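Local coordinates for protein CD180 antigen (Mus musculus, PDB 3T6Q) that may cooperate with MD-1 and TLR4 in the innate immune response of B-cells to bacterial lipopolysaccharide, leading to NF-kappa-B activation, at residues A[107-112]-A[130-135]; A[370-375]-A[394-399]. One frame throughout, in Å; residues are numbered along the deposited sequence.

Interaction 1 (A[107-112]-A[130-135]); sequences LKHLFF and TLESLY
T130 and L107 are joined by a water that accepts from T130 N and donates to L107 O, each leg 2.9 Å long. Next, L131 brings one methyl, CD2, to 3.3 Å from K108 O. That same K108 O takes two backbone donors lying in its carbonyl plane, E132 N at 2.7 Å, on a lone pair, and S133 N. The side chains of E132 and K108 run alongside each other; the lysine bends at chi2 and chi3 (-145° and -59°), bringing NZ to E132 OE1 from above the carboxylate plane in a 2.8 Å salt bridge. From S133 onward the two segments form parallel strands, 109-111 and 133-135, their axes 4.8 Å apart and 3° from parallel. This is the ladder of neighbouring leucine-rich repeats, LRR 4 and LRR 5, whose strands line the concave side of a Toll-like receptor horseshoe. S133 OG meets the edge of the H109 ring, hydrogen-bonding ND1 at 2.9 Å, while S133 O accepts from L110 N. L134 points to the other face, into the solenoid core, where its CD2 approaches L110 CD2. Y135 N donates to L110 O and Y135 O accepts from F112 N; the Y135 ring forms an offset stack with F111, centroids 4.2 Å apart, on which a basic side chain from the chain of another protein packs.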
loop_
_atom_site.group_PDB
_atom_site.type_symbol
_atom_site.label_atom_id
_atom_site.label_comp_id
_atom_site.label_asym_id
_atom_site.label_seq_id
_atom_site.Cartn_x
_atom_site.Cartn_y
_atom_site.Cartn_z
ATOM N N LEU A 107 11.372 -18.536 16.505
ATOM C CA LEU A 107 10.305 -17.526 16.415
ATOM C C LEU A 107 8.936 -18.195 16.219
ATOM O O LEU A 107 8.812 -19.093 15.396
ATOM C CB LEU A 107 10.552 -16.592 15.243
ATOM C CG LEU A 107 9.713 -15.300 15.315
ATOM C CD1 LEU A 107 10.159 -14.410 16.481
ATOM C CD2 LEU A 107 9.760 -14.612 13.983
ATOM N N LYS A 108 7.921 -17.739 16.949
ATOM C CA LYS A 108 6.572 -18.317 16.784
ATOM C C LYS A 108 5.533 -17.428 16.072
ATOM O O LYS A 108 4.734 -17.932 15.264
ATOM C CB LYS A 108 6.056 -18.840 18.106
ATOM C CG LYS A 108 6.949 -19.990 18.628
ATOM C CD LYS A 108 6.190 -21.066 19.360
ATOM C CE LYS A 108 5.449 -20.532 20.568
ATOM N NZ LYS A 108 4.457 -21.527 21.078
ATOM N N HIS A 109 5.605 -16.120 16.308
ATOM C CA HIS A 109 4.569 -15.182 15.785
ATOM C C HIS A 109 5.262 -13.975 15.195
ATOM O O HIS A 109 6.091 -13.324 15.843
ATOM C CB HIS A 109 3.672 -14.740 16.934
ATOM C CG HIS A 109 3.230 -15.891 17.847
ATOM N ND1 HIS A 109 2.377 -16.843 17.443
ATOM C CD2 HIS A 109 3.602 -16.223 19.162
ATOM C CE1 HIS A 109 2.177 -17.742 18.462
ATOM N NE2 HIS A 109 2.931 -17.353 19.508
ATOM N N LEU A 110 4.918 -13.671 13.968
ATOM C CA LEU A 110 5.568 -12.555 13.282
ATOM C C LEU A 110 4.456 -11.677 12.715
ATOM O O LEU A 110 3.560 -12.201 12.034
ATOM C CB LEU A 110 6.479 -13.079 12.165
ATOM C CG LEU A 110 7.109 -12.052 11.199
ATOM C CD1 LEU A 110 8.005 -11.115 11.971
ATOM C CD2 LEU A 110 7.935 -12.732 10.123
ATOM N N PHE A 111 4.515 -10.375 13.013
ATOM C CA PHE A 111 3.530 -9.386 12.489
ATOM C C PHE A 111 4.235 -8.484 11.470
ATOM O O PHE A 111 5.249 -7.812 11.772
ATOM C CB PHE A 111 2.976 -8.574 13.636
ATOM C CG PHE A 111 2.202 -9.414 14.646
ATOM C CD1 PHE A 111 0.801 -9.459 14.617
ATOM C CD2 PHE A 111 2.883 -10.261 15.557
ATOM C CE1 PHE A 111 0.078 -10.223 15.546
ATOM C CE2 PHE A 111 2.160 -11.073 16.460
ATOM C CZ PHE A 111 0.754 -11.045 16.449
ATOM N N PHE A 112 3.726 -8.513 10.264
ATOM C CA PHE A 112 4.290 -7.748 9.145
ATOM C C PHE A 112 3.148 -6.951 8.483
ATOM O O PHE A 112 3.103 -6.794 7.273
ATOM C CB PHE A 112 4.923 -8.718 8.151
ATOM C CG PHE A 112 6.362 -8.433 7.865
ATOM C CD1 PHE A 112 6.736 -7.816 6.672
ATOM C CD2 PHE A 112 7.349 -8.804 8.784
ATOM C CE1 PHE A 112 8.062 -7.550 6.395
ATOM C CE2 PHE A 112 8.696 -8.557 8.500
ATOM C CZ PHE A 112 9.036 -7.914 7.323
ATOM N N THR A 130 9.773 -23.310 13.134
ATOM C CA THR A 130 8.672 -23.539 14.083
ATOM C C THR A 130 7.612 -22.407 14.084
ATOM O O THR A 130 6.910 -22.218 15.063
ATOM C CB THR A 130 9.181 -23.832 15.533
ATOM O OG1 THR A 130 9.578 -22.629 16.207
ATOM C CG2 THR A 130 10.329 -24.834 15.533
ATOM N N LEU A 131 7.499 -21.673 12.980
ATOM C CA LEU A 131 6.596 -20.503 12.922
ATOM C C LEU A 131 5.142 -20.966 13.145
ATOM O O LEU A 131 4.687 -21.869 12.443
ATOM C CB LEU A 131 6.673 -19.878 11.528
ATOM C CG LEU A 131 6.674 -18.359 11.295
ATOM C CD1 LEU A 131 5.699 -17.976 10.193
ATOM C CD2 LEU A 131 6.505 -17.503 12.521
ATOM N N GLU A 132 4.429 -20.295 14.049
ATOM C CA GLU A 132 3.021 -20.578 14.360
ATOM C C GLU A 132 2.002 -19.569 13.794
ATOM O O GLU A 132 0.926 -19.975 13.399
ATOM C CB GLU A 132 2.817 -20.626 15.858
ATOM C CG GLU A 132 3.609 -21.743 16.486
ATOM C CD GLU A 132 3.264 -21.943 17.945
ATOM O OE1 GLU A 132 3.923 -22.792 18.582
ATOM O OE2 GLU A 132 2.343 -21.259 18.452
ATOM N N SER A 133 2.354 -18.284 13.763
ATOM C CA SER A 133 1.435 -17.208 13.319
ATOM C C SER A 133 2.165 -16.296 12.356
ATOM O O SER A 133 3.268 -15.850 12.659
ATOM C CB SER A 133 0.998 -16.354 14.506
ATOM O OG SER A 133 0.262 -17.121 15.420
ATOM N N LEU A 134 1.531 -15.963 11.230
ATOM C CA LEU A 134 2.087 -14.980 10.335
ATOM C C LEU A 134 0.984 -13.970 9.973
ATOM O O LEU A 134 -0.001 -14.360 9.324
ATOM C CB LEU A 134 2.549 -15.689 9.060
ATOM C CG LEU A 134 3.775 -15.174 8.297
ATOM C CD1 LEU A 134 3.735 -15.506 6.814
ATOM C CD2 LEU A 134 4.246 -13.751 8.569
ATOM N N TYR A 135 1.162 -12.694 10.329
ATOM C CA TYR A 135 0.147 -11.660 10.052
ATOM C C TYR A 135 0.662 -10.755 8.926
ATOM O O TYR A 135 1.658 -10.080 9.083
ATOM C CB TYR A 135 -0.092 -10.839 11.324
ATOM C CG TYR A 135 -0.778 -11.657 12.402
ATOM C CD1 TYR A 135 -2.166 -11.536 12.627
ATOM C CD2 TYR A 135 -0.061 -12.572 13.155
ATOM C CE1 TYR A 135 -2.806 -12.300 13.628
ATOM C CE2 TYR A 135 -0.689 -13.328 14.159
ATOM C CZ TYR A 135 -2.053 -13.200 14.369
ATOM O OH TYR A 135 -2.661 -13.962 15.376
HETATM O O HOH W 1 10.661 -20.610 13.821
#

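Interaction 2 (A[370-375]-A[394-399]); sequences LQLRNL and EAFKEC. With NAG (2-acetamido-2-deoxy-beta-D-glucopyranose), chain T.
E398 OE2 accepts the backbone N-H of N374 in a bond of 2.7 Å, nearly straight at 170°, reaching the carboxylate on its anti side and slightly out of its plane. E398 CB rests 3.4 Å from L372 O, and the bend at chi2 (-63°) then carries the carboxylate over R373 to N374 N, with OE2 also close to R373 CA. R373 runs alongside E398, but its NE stays 5.7 Å from E398 OE2, too far for a salt bridge. The receiving backbone is a type II turn from L372 to L375, closed by L375 N to L372 O (3.1 Å), with N374 at a positive phi. N374 carries an N-linked sugar, bonded through ND2 to NAG C1, and ND2 also donates to E347 O. On the buried side of the contact, L372 CD1 lies at the edge of the F396 ring, 4.4 Å from F396 CD1. N369 OD1 accepts from E398 N. These turns, at the ends of LRR 12 and LRR 13, lie outside the strand ladder, and their apolar side chains reach inward: L372 and L375 onto L355 of strand 354-356, L372 and F396 onto L381 of strand 380-382.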
loop_
_atom_site.group_PDB
_atom_site.type_symbol
_atom_site.label_atom_id
_atom_site.label_comp_id
_atom_site.label_asym_id
_atom_site.label_seq_id
_atom_site.Cartn_x
_atom_site.Cartn_y
_atom_site.Cartn_z
ATOM N N LEU A 370 -44.380 -17.357 33.229
ATOM C CA LEU A 370 -45.096 -17.458 31.973
ATOM C C LEU A 370 -44.118 -17.389 30.786
ATOM O O LEU A 370 -44.264 -18.105 29.781
ATOM C CB LEU A 370 -46.119 -16.303 31.852
ATOM C CG LEU A 370 -47.221 -16.085 32.912
ATOM C CD1 LEU A 370 -48.464 -15.397 32.369
ATOM C CD2 LEU A 370 -47.641 -17.345 33.626
ATOM N N GLN A 371 -43.161 -16.462 30.881
ATOM C CA GLN A 371 -42.233 -16.184 29.778
ATOM C C GLN A 371 -41.281 -17.333 29.493
ATOM O O GLN A 371 -40.975 -17.626 28.329
ATOM C CB GLN A 371 -41.445 -14.892 30.068
ATOM C CG GLN A 371 -42.350 -13.645 30.170
ATOM C CD GLN A 371 -42.944 -13.411 31.559
ATOM O OE1 GLN A 371 -42.862 -14.263 32.439
ATOM N NE2 GLN A 371 -43.554 -12.242 31.753
ATOM N N LEU A 372 -40.833 -17.976 30.557
ATOM C CA LEU A 372 -39.869 -19.080 30.491
ATOM C C LEU A 372 -40.531 -20.457 30.706
ATOM O O LEU A 372 -39.857 -21.414 31.123
ATOM C CB LEU A 372 -38.799 -18.877 31.558
ATOM C CG LEU A 372 -38.072 -17.509 31.541
ATOM C CD1 LEU A 372 -37.174 -17.431 32.763
ATOM C CD2 LEU A 372 -37.308 -17.301 30.255
ATOM N N ARG A 373 -41.840 -20.528 30.463
ATOM C CA ARG A 373 -42.612 -21.776 30.649
ATOM C C ARG A 373 -41.898 -22.964 29.994
ATOM O O ARG A 373 -41.495 -22.889 28.829
ATOM C CB ARG A 373 -44.024 -21.618 30.064
ATOM C CG ARG A 373 -44.929 -22.839 30.204
ATOM C CD ARG A 373 -46.323 -22.556 29.646
ATOM N NE ARG A 373 -47.039 -21.704 30.579
ATOM C CZ ARG A 373 -48.204 -21.113 30.300
ATOM N NH1 ARG A 373 -48.790 -20.350 31.215
ATOM N NH2 ARG A 373 -48.789 -21.309 29.112
ATOM N N ASN A 374 -41.734 -24.035 30.756
ATOM C CA ASN A 374 -41.185 -25.322 30.269
ATOM C C ASN A 374 -39.672 -25.345 30.057
ATOM O O ASN A 374 -39.156 -26.313 29.511
ATOM C CB ASN A 374 -41.897 -25.807 28.974
ATOM C CG ASN A 374 -42.009 -27.333 28.906
ATOM O OD1 ASN A 374 -42.138 -27.981 29.929
ATOM N ND2 ASN A 374 -41.939 -27.897 27.714
ATOM N N LEU A 375 -38.944 -24.277 30.439
ATOM C CA LEU A 375 -37.484 -24.293 30.234
ATOM C C LEU A 375 -36.792 -24.998 31.402
ATOM O O LEU A 375 -35.946 -24.424 32.091
ATOM C CB LEU A 375 -36.932 -22.860 29.967
ATOM C CG LEU A 375 -37.486 -22.192 28.688
ATOM C CD1 LEU A 375 -36.843 -20.814 28.594
ATOM C CD2 LEU A 375 -37.076 -22.969 27.452
ATOM N N GLU A 394 -41.210 -17.042 44.107
ATOM C CA GLU A 394 -40.936 -18.151 43.177
ATOM C C GLU A 394 -41.129 -17.763 41.703
ATOM O O GLU A 394 -41.858 -18.409 40.941
ATOM C CB GLU A 394 -41.732 -19.401 43.525
ATOM C CG GLU A 394 -40.945 -20.641 43.149
ATOM C CD GLU A 394 -41.682 -21.912 43.508
ATOM O OE1 GLU A 394 -41.038 -22.986 43.510
ATOM O OE2 GLU A 394 -42.901 -21.825 43.763
ATOM N N ALA A 395 -40.443 -16.684 41.345
ATOM C CA ALA A 395 -40.489 -16.106 40.025
ATOM C C ALA A 395 -39.799 -16.978 38.961
ATOM O O ALA A 395 -39.967 -16.729 37.783
ATOM C CB ALA A 395 -39.873 -14.702 40.084
ATOM N N PHE A 396 -39.045 -18.008 39.381
ATOM C CA PHE A 396 -38.245 -18.815 38.486
ATOM C C PHE A 396 -38.571 -20.309 38.686
ATOM O O PHE A 396 -37.725 -21.169 38.492
ATOM C CB PHE A 396 -36.747 -18.471 38.654
ATOM C CG PHE A 396 -36.426 -17.016 38.323
ATOM C CD1 PHE A 396 -36.197 -16.625 36.999
ATOM C CD2 PHE A 396 -36.409 -16.038 39.322
ATOM C CE1 PHE A 396 -35.931 -15.280 36.686
ATOM C CE2 PHE A 396 -36.157 -14.712 39.024
ATOM C CZ PHE A 396 -35.912 -14.317 37.700
ATOM N N LYS A 397 -39.830 -20.590 39.020
ATOM C CA LYS A 397 -40.292 -21.965 39.250
ATOM C C LYS A 397 -40.109 -22.796 37.986
ATOM O O LYS A 397 -39.777 -23.969 38.074
ATOM C CB LYS A 397 -41.761 -21.969 39.673
ATOM C CG LYS A 397 -42.221 -23.363 40.095
ATOM C CD LYS A 397 -43.723 -23.437 40.310
ATOM C CE LYS A 397 -44.400 -23.797 38.998
ATOM N NZ LYS A 397 -45.740 -24.398 39.214
ATOM N N GLU A 398 -40.299 -22.183 36.814
ATOM C CA GLU A 398 -40.067 -22.869 35.529
ATOM C C GLU A 398 -38.617 -23.267 35.213
ATOM O O GLU A 398 -38.403 -24.128 34.347
ATOM C CB GLU A 398 -40.662 -22.068 34.354
ATOM C CG GLU A 398 -42.189 -21.981 34.372
ATOM C CD GLU A 398 -42.896 -23.345 34.236
ATOM O OE1 GLU A 398 -43.768 -23.645 35.069
ATOM O OE2 GLU A 398 -42.595 -24.122 33.297
ATOM N N CYS A 399 -37.640 -22.699 35.940
ATOM C CA CYS A 399 -36.226 -23.022 35.751
ATOM C C CYS A 399 -35.509 -23.335 37.031
ATOM O O CYS A 399 -34.570 -22.610 37.408
ATOM C CB CYS A 399 -35.462 -21.883 35.100
ATOM S SG CYS A 399 -36.334 -21.218 33.687
HETATM C C1 NAG T . -42.077 -29.344 27.610
HETATM C C2 NAG T . -42.638 -29.695 26.226
HETATM C C3 NAG T . -42.837 -31.205 26.063
HETATM C C4 NAG T . -41.593 -31.986 26.510
HETATM C C5 NAG T . -41.101 -31.554 27.901
HETATM C C6 NAG T . -39.727 -32.165 28.198
HETATM C C7 NAG T . -44.249 -28.398 24.891
HETATM C C8 NAG T . -45.613 -27.798 24.845
HETATM N N2 NAG T . -43.931 -29.038 26.028
HETATM O O3 NAG T . -43.090 -31.436 24.685
HETATM O O4 NAG T . -41.793 -33.402 26.440
HETATM O O5 NAG T . -40.940 -30.128 27.966
HETATM O O6 NAG T . -39.334 -31.661 29.467
HETATM O O7 NAG T . -43.495 -28.289 23.921
#

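How the interactions relate
Both contacts join consecutive leucine-rich repeats, but in different parts of the repeat: interaction 1 pairs the parallel strands of LRR 4 and LRR 5 on the concave side, whereas interaction 2 packs loops that follow the strands of LRR 12 and LRR 13. They come in series along the chain and lie on opposite sides of its centre, their own centres about 50 Å apart and their nearest atoms about 37 Å apart, so neither touches the other. Their surroundings differ too: another protein's chain reaches the aromatic pair of 107-112 and 130-135, while no other protein chain of the assembly touches 370-375 or 394-399, where a glycan is attached instead.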